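Local coordinates for sortase family protein (Clostridium perfringens, PDB 6IXZ), which probably acts as a class C sortase, a cysteine transpeptidase of the kind that joins pilin subunits into pili, at residues D139-V144 / E187-S192; G99-H104 / S161-Y166; I83-V88 / T111-Q116. One frame throughout, in Å; residues are numbered along the deposited sequence.

Interaction 1. Residues D139-V144 / E187-S192; sequences DLAYKV and ERTDLS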
ATOM      1  N   ASP A 139       0.650  13.254  -2.524  1.00 28.28           N
ATOM      2  CA  ASP A 139       1.837  12.739  -3.166  1.00 34.78           C
ATOM      3  C   ASP A 139       2.850  12.385  -2.086  1.00 36.36           C
ATOM      4  O   ASP A 139       3.270  13.263  -1.323  1.00 33.21           O
ATOM      5  CB  ASP A 139       2.428  13.806  -4.081  1.00 34.40           C
ATOM      6  CG  ASP A 139       1.552  14.101  -5.290  1.00 38.50           C
ATOM      7  OD1 ASP A 139       0.713  13.256  -5.686  1.00 37.33           O
ATOM      8  OD2 ASP A 139       1.769  15.161  -5.895  1.00 39.44           O
ATOM      9  N   LEU A 140       3.193  11.103  -1.961  1.00 27.96           N
ATOM     10  CA  LEU A 140       4.160  10.687  -0.934  1.00 27.41           C
ATOM     11  C   LEU A 140       5.384  10.062  -1.584  1.00 26.40           C
ATOM     12  O   LEU A 140       5.277   9.361  -2.594  1.00 29.58           O
ATOM     13  CB  LEU A 140       3.529   9.701   0.077  1.00 25.71           C
ATOM     14  CG  LEU A 140       2.257  10.113   0.837  1.00 31.02           C
ATOM     15  CD1 LEU A 140       1.611   8.943   1.566  1.00 30.81           C
ATOM     16  CD2 LEU A 140       2.522  11.228   1.831  1.00 32.46           C
ATOM     17  N   ALA A 141       6.563  10.299  -1.018  1.00 26.18           N
ATOM     18  CA  ALA A 141       7.755   9.650  -1.562  1.00 24.73           C
ATOM     19  C   ALA A 141       8.454   8.837  -0.486  1.00 23.61           C
ATOM     20  O   ALA A 141       8.550   9.260   0.647  1.00 24.11           O
ATOM     21  CB  ALA A 141       8.703  10.684  -2.173  1.00 30.09           C
ATOM     22  N   TYR A 142       8.895   7.640  -0.840  1.00 23.60           N
ATOM     23  CA  TYR A 142       9.576   6.783   0.105  1.00 21.56           C
ATOM     24  C   TYR A 142      10.920   6.341  -0.463  1.00 21.89           C
ATOM     25  O   TYR A 142      11.102   6.214  -1.666  1.00 27.63           O
ATOM     26  CB  TYR A 142       8.688   5.562   0.466  1.00 20.71           C
ATOM     27  CG  TYR A 142       7.503   5.918   1.317  1.00 18.90           C
ATOM     28  CD1 TYR A 142       7.558   5.817   2.690  1.00 18.13           C
ATOM     29  CD2 TYR A 142       6.356   6.450   0.755  1.00 19.42           C
ATOM     30  CE1 TYR A 142       6.508   6.192   3.478  1.00 17.55           C
ATOM     31  CE2 TYR A 142       5.308   6.873   1.543  1.00 20.65           C
ATOM     32  CZ  TYR A 142       5.373   6.708   2.911  1.00 19.63           C
ATOM     33  OH  TYR A 142       4.332   7.131   3.709  1.00 16.05           O
ATOM     34  N   LYS A 143      11.846   6.053   0.429  1.00 24.10           N
ATOM     35  CA  LYS A 143      13.126   5.509   0.042  1.00 25.46           C
ATOM     36  C   LYS A 143      13.397   4.212   0.789  1.00 21.82           C
ATOM     37  O   LYS A 143      13.338   4.175   2.034  1.00 20.36           O
ATOM     38  CB  LYS A 143      14.220   6.521   0.372  1.00 34.12           C
ATOM     39  CG  LYS A 143      15.625   6.110  -0.026  1.00 32.12           C
ATOM     40  CD  LYS A 143      16.589   7.244   0.275  1.00 35.59           C
ATOM     41  CE  LYS A 143      16.376   7.754   1.691  1.00 36.92           C
ATOM     42  NZ  LYS A 143      17.594   8.422   2.219  1.00 43.05           N
ATOM     43  N   VAL A 144      13.772   3.193   0.014  1.00 22.57           N
ATOM     44  CA  VAL A 144      14.059   1.851   0.501  1.00 26.89           C
ATOM     45  C   VAL A 144      15.190   1.865   1.533  1.00 31.34           C
ATOM     46  O   VAL A 144      16.253   2.428   1.282  1.00 29.19           O
ATOM     47  CB  VAL A 144      14.466   0.920  -0.656  1.00 25.80           C
ATOM     48  CG1 VAL A 144      14.837  -0.453  -0.134  1.00 23.13           C
ATOM     49  CG2 VAL A 144      13.341   0.803  -1.668  1.00 27.82           C
ATOM     50  N   GLU A 187      11.189   4.324   3.687  1.00 21.38           N
ATOM     51  CA  GLU A 187      10.940   5.349   4.706  1.00 22.09           C
ATOM     52  C   GLU A 187      10.669   6.688   4.023  1.00 18.46           C
ATOM     53  O   GLU A 187      11.275   6.988   2.998  1.00 21.11           O
ATOM     54  CB  GLU A 187      12.147   5.468   5.665  1.00 23.48           C
ATOM     55  CG  GLU A 187      11.981   6.513   6.775  1.00 26.19           C
ATOM     56  CD  GLU A 187      12.908   6.287   7.965  1.00 30.76           C
ATOM     57  OE1 GLU A 187      13.855   5.484   7.854  1.00 39.16           O
ATOM     58  OE2 GLU A 187      12.670   6.881   9.035  1.00 35.86           O
ATOM     59  N   ARG A 188       9.691   7.418   4.550  1.00 19.22           N
ATOM     60  CA  ARG A 188       9.215   8.690   4.001  1.00 23.03           C
ATOM     61  C   ARG A 188      10.402   9.617   3.756  1.00 26.08           C
ATOM     62  O   ARG A 188      11.246   9.780   4.646  1.00 22.55           O
ATOM     63  CB  ARG A 188       8.261   9.350   5.011  1.00 20.64           C
ATOM     64  CG  ARG A 188       7.459  10.548   4.507  1.00 23.00           C
ATOM     65  CD  ARG A 188       6.419  10.156   3.468  1.00 21.56           C
ATOM     66  NE  ARG A 188       5.664  11.310   3.020  1.00 23.78           N
ATOM     67  CZ  ARG A 188       4.719  11.930   3.732  1.00 25.69           C
ATOM     68  NH1 ARG A 188       4.323  11.463   4.915  1.00 29.02           N
ATOM     69  NH2 ARG A 188       4.174  13.041   3.264  1.00 25.73           N
ATOM     70  N   THR A 189      10.508  10.154   2.540  1.00 29.08           N
ATOM     71  CA  THR A 189      11.630  11.045   2.193  1.00 33.45           C
ATOM     72  C   THR A 189      11.186  12.483   2.017  1.00 38.16           C
ATOM     73  O   THR A 189      12.029  13.377   1.926  1.00 39.69           O
ATOM     74  CB  THR A 189      12.374  10.632   0.903  1.00 33.31           C
ATOM     75  OG1 THR A 189      11.455  10.563  -0.186  1.00 34.95           O
ATOM     76  CG2 THR A 189      13.077   9.297   1.065  1.00 39.57           C
ATOM     77  N   ASP A 190       9.877  12.711   1.927  1.00 33.64           N
ATOM     78  CA  ASP A 190       9.350  14.062   2.134  1.00 39.46           C
ATOM     79  C   ASP A 190       9.523  14.461   3.594  1.00 38.66           C
ATOM     80  O   ASP A 190       9.658  13.601   4.479  1.00 33.14           O
ATOM     81  CB  ASP A 190       7.873  14.159   1.743  1.00 39.94           C
ATOM     82  CG  ASP A 190       7.534  13.321   0.527  1.00 36.87           C
ATOM     83  OD1 ASP A 190       8.082  13.594  -0.566  1.00 36.01           O
ATOM     84  OD2 ASP A 190       6.758  12.362   0.683  1.00 27.21           O
ATOM     85  N   LEU A 191       9.557  15.767   3.845  1.00 38.64           N
ATOM     86  CA  LEU A 191       9.699  16.268   5.215  1.00 38.44           C
ATOM     87  C   LEU A 191       8.366  16.169   5.978  1.00 46.11           C
ATOM     88  O   LEU A 191       7.284  16.235   5.373  1.00 38.86           O
ATOM     89  CB  LEU A 191      10.235  17.710   5.211  1.00 46.62           C
ATOM     90  CG  LEU A 191      11.754  17.811   4.972  1.00 45.32           C
ATOM     91  CD1 LEU A 191      12.109  17.314   3.579  1.00 47.65           C
ATOM     92  CD2 LEU A 191      12.280  19.224   5.173  1.00 52.51           C
ATOM     93  N   SER A 192       8.461  15.962   7.293  1.00 54.79           N
ATOM     94  CA  SER A 192       7.297  15.889   8.183  1.00 52.98           C
ATOM     95  C   SER A 192       6.904  17.265   8.716  1.00 57.03           C
ATOM     96  O   SER A 192       6.989  17.520   9.921  1.00 55.32           O
ATOM     97  CB  SER A 192       7.606  14.977   9.368  1.00 59.03           C
ATOM     98  OG  SER A 192       8.554  15.591  10.227  1.00 55.49           O
TER

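Interaction 2. Residues G99-H104 / S161-Y166; sequences GGENTH and SDDKDY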
ATOM      1  N   GLY A  99       0.640   8.238   5.068  1.00 16.29           N
ATOM      2  CA  GLY A  99       1.765   8.845   5.775  1.00 19.01           C
ATOM      3  C   GLY A  99       1.485   9.298   7.203  1.00 20.11           C
ATOM      4  O   GLY A  99       0.358   9.301   7.674  1.00 21.62           O
ATOM      5  N   GLY A 100       2.529   9.764   7.868  1.00 26.59           N
ATOM      6  CA  GLY A 100       2.434  10.161   9.256  1.00 24.27           C
ATOM      7  C   GLY A 100       3.428   9.374  10.075  1.00 23.25           C
ATOM      8  O   GLY A 100       3.715   8.207   9.773  1.00 23.68           O
ATOM      9  N   GLU A 101       3.969  10.025  11.098  1.00 24.94           N
ATOM     10  CA  GLU A 101       4.760   9.363  12.134  1.00 28.17           C
ATOM     11  C   GLU A 101       3.932   8.247  12.783  1.00 25.98           C
ATOM     12  O   GLU A 101       2.720   8.356  12.880  1.00 27.90           O
ATOM     13  CB  GLU A 101       5.201  10.401  13.190  1.00 33.73           C
ATOM     14  CG  GLU A 101       6.404   9.984  14.028  1.00 43.17           C
ATOM     15  CD  GLU A 101       7.042  11.140  14.799  1.00 51.61           C
ATOM     16  OE1 GLU A 101       6.297  11.900  15.471  1.00 48.48           O
ATOM     17  OE2 GLU A 101       8.293  11.281  14.736  1.00 45.64           O
ATOM     18  N   ASN A 102       4.584   7.181  13.236  1.00 24.82           N
ATOM     19  CA  ASN A 102       3.855   6.049  13.798  1.00 23.18           C
ATOM     20  C   ASN A 102       2.884   5.457  12.777  1.00 21.45           C
ATOM     21  O   ASN A 102       1.745   5.123  13.120  1.00 22.89           O
ATOM     22  CB  ASN A 102       3.084   6.486  15.046  1.00 21.12           C
ATOM     23  CG  ASN A 102       3.963   7.174  16.043  1.00 24.98           C
ATOM     24  OD1 ASN A 102       5.041   6.667  16.370  1.00 26.12           O
ATOM     25  ND2 ASN A 102       3.597   8.397  16.424  1.00 22.36           N
ATOM     26  N   THR A 103       3.319   5.351  11.520  1.00 22.93           N
ATOM     27  CA  THR A 103       2.567   4.566  10.528  1.00 25.88           C
ATOM     28  C   THR A 103       3.441   3.573   9.781  1.00 22.95           C
ATOM     29  O   THR A 103       4.652   3.780   9.611  1.00 27.32           O
ATOM     30  CB  THR A 103       1.774   5.444   9.510  1.00 25.99           C
ATOM     31  OG1 THR A 103       2.675   6.157   8.635  1.00 22.47           O
ATOM     32  CG2 THR A 103       0.867   6.424  10.242  1.00 22.78           C
ATOM     33  N   HIS A 104       2.800   2.483   9.350  1.00 20.86           N
ATOM     34  CA  HIS A 104       3.417   1.472   8.519  1.00 18.97           C
ATOM     35  C   HIS A 104       2.359   0.736   7.697  1.00 20.09           C
ATOM     36  O   HIS A 104       1.651  -0.121   8.221  1.00 19.04           O
ATOM     37  CB  HIS A 104       4.178   0.483   9.405  1.00 17.28           C
ATOM     38  CG  HIS A 104       5.093  -0.409   8.651  1.00 18.13           C
ATOM     39  ND1 HIS A 104       6.016  -1.229   9.269  1.00 20.22           N
ATOM     40  CD2 HIS A 104       5.305  -0.537   7.323  1.00 18.78           C
ATOM     41  CE1 HIS A 104       6.744  -1.832   8.350  1.00 22.89           C
ATOM     42  NE2 HIS A 104       6.300  -1.465   7.161  1.00 22.48           N
ATOM     43  N   SER A 161       6.549   1.059  13.718  1.00 27.30           N
ATOM     44  CA  SER A 161       7.691   1.482  14.535  1.00 30.22           C
ATOM     45  C   SER A 161       7.434   2.896  15.045  1.00 26.61           C
ATOM     46  O   SER A 161       7.047   3.780  14.250  1.00 21.74           O
ATOM     47  CB  SER A 161       8.994   1.465  13.728  1.00 33.18           C
ATOM     48  OG  SER A 161       9.389   0.150  13.367  1.00 32.33           O
ATOM     49  N   ASP A 162       7.646   3.116  16.349  1.00 23.76           N
ATOM     50  CA  ASP A 162       7.506   4.475  16.928  1.00 25.35           C
ATOM     51  C   ASP A 162       8.388   5.480  16.189  1.00 24.57           C
ATOM     52  O   ASP A 162       9.506   5.167  15.795  1.00 24.00           O
ATOM     53  CB  ASP A 162       7.865   4.535  18.423  1.00 26.84           C
ATOM     54  CG  ASP A 162       7.063   3.572  19.284  1.00 32.01           C
ATOM     55  OD1 ASP A 162       7.274   3.601  20.517  1.00 37.49           O
ATOM     56  OD2 ASP A 162       6.259   2.773  18.762  1.00 32.77           O
ATOM     57  N   ASP A 163       7.843   6.673  15.952  1.00 26.31           N
ATOM     58  CA  ASP A 163       8.577   7.771  15.338  1.00 26.54           C
ATOM     59  C   ASP A 163       8.958   7.539  13.868  1.00 32.38           C
ATOM     60  O   ASP A 163       9.745   8.324  13.302  1.00 33.48           O
ATOM     61  CB  ASP A 163       9.834   8.116  16.147  1.00 28.55           C
ATOM     62  CG  ASP A 163       9.531   8.373  17.602  1.00 30.50           C
ATOM     63  OD1 ASP A 163       8.477   8.988  17.904  1.00 35.07           O
ATOM     64  OD2 ASP A 163      10.292   7.868  18.442  1.00 34.39           O
ATOM     65  N   LYS A 164       8.417   6.485  13.246  1.00 24.25           N
ATOM     66  CA  LYS A 164       8.742   6.217  11.835  1.00 24.95           C
ATOM     67  C   LYS A 164       7.509   6.241  10.937  1.00 24.51           C
ATOM     68  O   LYS A 164       6.408   5.874  11.369  1.00 21.05           O
ATOM     69  CB  LYS A 164       9.430   4.868  11.690  1.00 27.96           C
ATOM     70  CG  LYS A 164      10.664   4.669  12.557  1.00 33.52           C
ATOM     71  CD  LYS A 164      11.812   5.565  12.144  1.00 37.89           C
ATOM     72  CE  LYS A 164      12.962   5.438  13.134  1.00 45.28           C
ATOM     73  NZ  LYS A 164      14.272   5.185  12.471  1.00 46.34           N
ATOM     74  N   ASP A 165       7.741   6.594   9.671  1.00 20.84           N
ATOM     75  CA  ASP A 165       6.736   6.611   8.631  1.00 22.48           C
ATOM     76  C   ASP A 165       7.204   5.648   7.526  1.00 21.17           C
ATOM     77  O   ASP A 165       8.113   5.963   6.741  1.00 18.22           O
ATOM     78  CB  ASP A 165       6.551   8.050   8.099  1.00 23.32           C
ATOM     79  CG  ASP A 165       5.508   8.141   6.987  1.00 24.49           C
ATOM     80  OD1 ASP A 165       5.023   9.251   6.690  1.00 22.42           O
ATOM     81  OD2 ASP A 165       5.154   7.092   6.423  1.00 24.37           O
ATOM     82  N   TYR A 166       6.672   4.418   7.549  1.00 18.25           N
ATOM     83  CA  TYR A 166       7.158   3.355   6.669  1.00 20.16           C
ATOM     84  C   TYR A 166       6.020   2.882   5.766  1.00 20.71           C
ATOM     85  O   TYR A 166       4.854   2.809   6.197  1.00 21.04           O
ATOM     86  CB  TYR A 166       7.640   2.114   7.453  1.00 20.01           C
ATOM     87  CG  TYR A 166       8.947   2.225   8.231  1.00 21.55           C
ATOM     88  CD1 TYR A 166      10.002   3.032   7.793  1.00 21.29           C
ATOM     89  CD2 TYR A 166       9.086   1.570   9.453  1.00 21.17           C
ATOM     90  CE1 TYR A 166      11.181   3.123   8.532  1.00 24.28           C
ATOM     91  CE2 TYR A 166      10.260   1.645  10.190  1.00 26.73           C
ATOM     92  CZ  TYR A 166      11.312   2.405   9.709  1.00 23.99           C
ATOM     93  OH  TYR A 166      12.481   2.463  10.418  1.00 26.70           O
TER
HETATM   94  O   HOH W   1       2.734   4.658   6.516  1.00 19.94           O
HETATM   95  O   HOH W   2       6.296   2.881  11.598  1.00 21.27           O

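Interaction 3. Residues I83-V88 / T111-Q116; sequences ILKKGV and TGLANQ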
ATOM      1  N   ILE A  83      -9.420  -9.780  -4.368  1.00 20.79           N
ATOM      2  CA  ILE A  83      -8.799  -8.477  -4.600  1.00 19.43           C
ATOM      3  C   ILE A  83      -7.359  -8.607  -5.054  1.00 17.19           C
ATOM      4  O   ILE A  83      -6.926  -7.889  -5.947  1.00 21.94           O
ATOM      5  CB  ILE A  83      -8.872  -7.590  -3.361  1.00 20.53           C
ATOM      6  CG1 ILE A  83     -10.320  -7.103  -3.170  1.00 29.05           C
ATOM      7  CG2 ILE A  83      -7.899  -6.418  -3.508  1.00 22.72           C
ATOM      8  CD1 ILE A  83     -10.857  -7.341  -1.770  1.00 29.63           C
ATOM      9  N   LEU A  84      -6.663  -9.623  -4.569  1.00 18.40           N
ATOM     10  CA  LEU A  84      -5.294  -9.847  -4.987  1.00 17.66           C
ATOM     11  C   LEU A  84      -5.222 -10.402  -6.381  1.00 19.98           C
ATOM     12  O   LEU A  84      -4.185 -10.288  -7.029  1.00 12.87           O
ATOM     13  CB  LEU A  84      -4.537 -10.775  -4.039  1.00 17.59           C
ATOM     14  CG  LEU A  84      -4.145 -10.310  -2.635  1.00 14.65           C
ATOM     15  CD1 LEU A  84      -3.469 -11.444  -1.893  1.00 16.42           C
ATOM     16  CD2 LEU A  84      -3.239  -9.081  -2.626  1.00 16.26           C
ATOM     17  N   LYS A  85      -6.316 -11.008  -6.855  1.00 22.07           N
ATOM     18  CA  LYS A  85      -6.429 -11.384  -8.268  1.00 17.41           C
ATOM     19  C   LYS A  85      -6.404 -10.136  -9.152  1.00 20.35           C
ATOM     20  O   LYS A  85      -5.909 -10.202 -10.279  1.00 19.00           O
ATOM     21  CB  LYS A  85      -7.707 -12.189  -8.538  1.00 19.12           C
ATOM     22  CG  LYS A  85      -7.630 -13.665  -8.184  1.00 20.30           C
ATOM     23  CD  LYS A  85      -9.001 -14.327  -8.379  1.00 20.23           C
ATOM     24  CE  LYS A  85      -8.996 -15.770  -7.884  1.00 25.01           C
ATOM     25  NZ  LYS A  85     -10.172 -16.539  -8.391  1.00 20.90           N
ATOM     26  N   LYS A  86      -6.914  -9.003  -8.653  1.00 16.99           N
ATOM     27  CA  LYS A  86      -6.912  -7.738  -9.424  1.00 18.83           C
ATOM     28  C   LYS A  86      -5.617  -6.906  -9.316  1.00 18.53           C
ATOM     29  O   LYS A  86      -5.256  -6.141 -10.236  1.00 17.16           O
ATOM     30  CB  LYS A  86      -8.060  -6.836  -8.961  1.00 21.76           C
ATOM     31  CG  LYS A  86      -9.450  -7.404  -9.168  1.00 25.86           C
ATOM     32  CD  LYS A  86     -10.477  -6.291  -8.978  1.00 28.24           C
ATOM     33  CE  LYS A  86     -11.707  -6.756  -8.238  1.00 30.96           C
ATOM     34  NZ  LYS A  86     -12.154  -5.703  -7.283  1.00 36.90           N
ATOM     35  N   GLY A  87      -5.048  -6.863  -8.129  1.00 17.89           N
ATOM     36  CA  GLY A  87      -3.871  -6.009  -7.915  1.00 15.26           C
ATOM     37  C   GLY A  87      -3.438  -5.881  -6.467  1.00 16.24           C
ATOM     38  O   GLY A  87      -3.717  -6.736  -5.614  1.00 17.36           O
ATOM     39  N   VAL A  88      -2.617  -4.866  -6.245  1.00 16.17           N
ATOM     40  CA  VAL A  88      -1.971  -4.608  -4.970  1.00 14.77           C
ATOM     41  C   VAL A  88      -3.014  -4.154  -3.986  1.00 15.04           C
ATOM     42  O   VAL A  88      -3.842  -3.292  -4.313  1.00 18.76           O
ATOM     43  CB  VAL A  88      -0.961  -3.451  -5.108  1.00 18.24           C
ATOM     44  CG1 VAL A  88      -0.287  -3.171  -3.755  1.00 20.05           C
ATOM     45  CG2 VAL A  88       0.055  -3.785  -6.156  1.00 18.97           C
ATOM     46  N   THR A 111       1.318 -12.454  -7.614  1.00 17.43           N
ATOM     47  CA  THR A 111       1.307 -12.654  -9.053  1.00 18.05           C
ATOM     48  C   THR A 111       0.783 -14.057  -9.421  1.00 18.98           C
ATOM     49  O   THR A 111       0.164 -14.231 -10.450  1.00 17.45           O
ATOM     50  CB  THR A 111       2.684 -12.437  -9.710  1.00 22.00           C
ATOM     51  OG1 THR A 111       3.588 -13.479  -9.332  1.00 36.17           O
ATOM     52  CG2 THR A 111       3.273 -11.093  -9.379  1.00 16.20           C
ATOM     53  N   GLY A 112       0.918 -15.015  -8.521  1.00 23.32           N
ATOM     54  CA  GLY A 112       0.239 -16.313  -8.692  1.00 24.03           C
ATOM     55  C   GLY A 112      -1.264 -16.217  -8.847  1.00 23.32           C
ATOM     56  O   GLY A 112      -1.864 -17.011  -9.563  1.00 20.42           O
ATOM     57  N   LEU A 113      -1.897 -15.319  -8.088  1.00 22.84           N
ATOM     58  CA  LEU A 113      -3.333 -15.049  -8.236  1.00 23.61           C
ATOM     59  C   LEU A 113      -3.667 -14.081  -9.388  1.00 24.50           C
ATOM     60  O   LEU A 113      -4.712 -14.198 -10.060  1.00 20.26           O
ATOM     61  CB  LEU A 113      -3.881 -14.471  -6.918  1.00 20.94           C
ATOM     62  CG  LEU A 113      -4.045 -15.469  -5.783  1.00 21.94           C
ATOM     63  CD1 LEU A 113      -4.310 -14.746  -4.474  1.00 22.17           C
ATOM     64  CD2 LEU A 113      -5.159 -16.475  -6.080  1.00 23.06           C
ATOM     65  N   ALA A 114      -2.862 -13.022  -9.477  1.00 22.30           N
ATOM     66  CA  ALA A 114      -3.081 -11.972 -10.436  1.00 17.96           C
ATOM     67  C   ALA A 114      -2.710 -12.361 -11.868  1.00 19.33           C
ATOM     68  O   ALA A 114      -3.254 -11.808 -12.814  1.00 15.45           O
ATOM     69  CB  ALA A 114      -2.319 -10.733 -10.016  1.00 16.47           C
ATOM     70  N   ASN A 115      -1.774 -13.291 -12.037  1.00 20.91           N
ATOM     71  CA  ASN A 115      -1.265 -13.626 -13.373  1.00 19.95           C
ATOM     72  C   ASN A 115      -0.692 -12.441 -14.109  1.00 20.19           C
ATOM     73  O   ASN A 115      -0.830 -12.341 -15.331  1.00 19.20           O
ATOM     74  CB  ASN A 115      -2.340 -14.290 -14.210  1.00 22.45           C
ATOM     75  CG  ASN A 115      -2.627 -15.674 -13.742  1.00 25.64           C
ATOM     76  OD1 ASN A 115      -1.700 -16.464 -13.576  1.00 33.06           O
ATOM     77  ND2 ASN A 115      -3.876 -15.946 -13.389  1.00 26.46           N
ATOM     78  N   GLN A 116      -0.063 -11.552 -13.343  1.00 20.10           N
ATOM     79  CA  GLN A 116       0.525 -10.281 -13.842  1.00 23.66           C
ATOM     80  C   GLN A 116       1.778 -10.025 -12.975  1.00 24.49           C
ATOM     81  O   GLN A 116       1.849 -10.487 -11.828  1.00 23.87           O
ATOM     82  CB  GLN A 116      -0.461  -9.094 -13.644  1.00 24.92           C
ATOM     83  CG  GLN A 116      -1.764  -9.154 -14.458  1.00 22.92           C
ATOM     84  CD  GLN A 116      -1.547  -9.010 -15.953  1.00 31.76           C
ATOM     85  OE1 GLN A 116      -0.598  -8.350 -16.381  1.00 34.80           O
ATOM     86  NE2 GLN A 116      -2.469  -9.566 -16.764  1.00 34.44           N
TER
HETATM   87  O   HOH W   3      -4.475  -9.055 -12.343  1.00 20.23           O

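Interaction 1. Residues D139-V144 / E187-S192
Arg188 meets Tyr142 and Ala141 because its chain starts out extended, CG lying opposite the backbone N (chi1 -169°), and then turns at chi2 (68°). The turn lays CD over one face of the Tyr142 ring and carries NE on toward Asp190. This is the antiparallel pairing of strands 138-150 and 180-188 in the beta-barrel of the sortase fold, at the point where the second strand ends. Lys143 and Glu187 form a hydrogen-bonded pair, with Lys143 N 2.8 Å from Glu187 O and Glu187 N 2.7 Å from Lys143 O. Tyr142 and Arg188 follow as a non-hydrogen-bonded pair, their side chains on the same face of the sheet. There the CH-pi contact places Arg188 CD 4.1 Å from the Tyr142 ring centroid, 28° off the ring normal.

Past the last bridge the pairing continues without regular strand geometry. Thr189 N gives a bond to Ala141 O (2.9 Å), and the Asp190 carboxylate takes over from a backbone acceptor. Its OD2 receives Ala141 N at 2.7 Å on the syn lone pair, and on the anti lone pair Arg188 NE at 2.8 Å, almost in the guanidinium plane; this second bond is also the salt bridge between Arg188 and Asp190. Two donors thus grip one oxygen, which should limit rotation of both charged groups. Arg188 NH1 and Tyr142 OH reach the two oxygens of Asp165 on the adjoining strand 165-173. The other Asp190 oxygen, OD1, rests 3.4 Å from the methyl carbon CB of Ala141.

Interaction 2. Residues G99-H104 / S161-Y166
Thr103 and His104 pair in parallel with Asp165 and Tyr166 at the point where strands 103-109 and 165-173 enter the beta-barrel of the sortase fold side by side. The evidence is a backbone ladder in which Thr103 uses both its backbone N-H and its carbonyl: Thr103 N is 3.1 Å from Lys164 O, and Tyr166 N is 3.0 Å from Thr103 O.

The loops leading into the strands are joined as well. A type II turn runs from Ser161 to Lys164, and from its third residue Asp163 N donates outward to Asn102 OD1 (2.8 Å), so an amide side chain of one loop holds the turn of the other. On the face shared by Thr103 and Asp165, the fully extended first torsion of Asp165 (chi1 180°) carries its carboxylate to Gly100. Gly100 N reaches OD1 at 2.8 Å from above the carboxylate plane, 64° out of it. The hydroxyl of Thr103 donates back to Gly100 O, in the loop just before its strand, and helix 23-41 packs on Thr103 through Asn37.

On the other face, Tyr166 CB sits over the His104 ring, 3.7 Å from its centroid. The tyrosine ring then turns its edge toward that imidazole face, a T-shaped pair with planes 69° apart. His104 is held at both nitrogens, ND1 by Lys159 O and NE2 by the Thr168 hydroxyl, which should fix the ring's rotation. One ordered water spans the strands, donating to Thr103 OG1 at 2.6 Å and to Tyr166 O at 2.8 Å.

Interaction 3. Residues I83-V88 / T111-Q116
Leu84 and Lys85 meet Leu113 and Ala114 without any ring, carboxylate or guanidinium group; the flat groups at this contact are backbone peptides, approached at their carbonyl oxygens by aliphatic carbons. Ala114 CB lies 3.5 Å from Leu84 O, and Ala114 CA is 3.3 Å from Lys85 O in a CA-H...O contact with an angle of 149° at the hydrogen. In return, Lys85 CG comes within 3.5 Å of Leu113 O as the lysine and leucine side chains cross.

The apolar element is small: branch CD1 of Leu113 touches Leu84 CB at 4.0 Å. No direct hydrogen bond links the two segments. A water does so instead, donating to Lys85 O at 2.8 Å and to Ala114 O at 3.0 Å. Both carbonyls lie near helix ends, since Gly87 and Asn115, each with positive phi, are the first residues to leave helical geometry.

The contact therefore packs the end of helix 81-86 against the short helix 111-114. Between side chains, Leu113 is about 4 Å from His110 and Leu84 about 7 Å from Cys172. The helix pair thus lies beside the predicted His110 and Cys172 active site, as expected for a sortase cysteine transpeptidase.

In the fold
Interactions 1 and 2 are neighbours, their centres about 11 Å apart, and meet through the carboxylate of Asp165. They share one sheet, in which strand 165-173 lies between 103-109 and 180-188, with 138-150 beyond. Interaction 3 joins two helices on the opposite side of the chain's centre, about 27 Å from interaction 2 and about 26 Å from interaction 1, centre to centre. Along the chain, interaction 3 closes before interaction 1 opens, while interaction 2 alternates with both. Strand 103-109 leads from interaction 2 to His110 and helix 111-114 of interaction 3; strand 165-173 carries Cys172. The parallel strands thus run from interaction 2 toward the predicted active site.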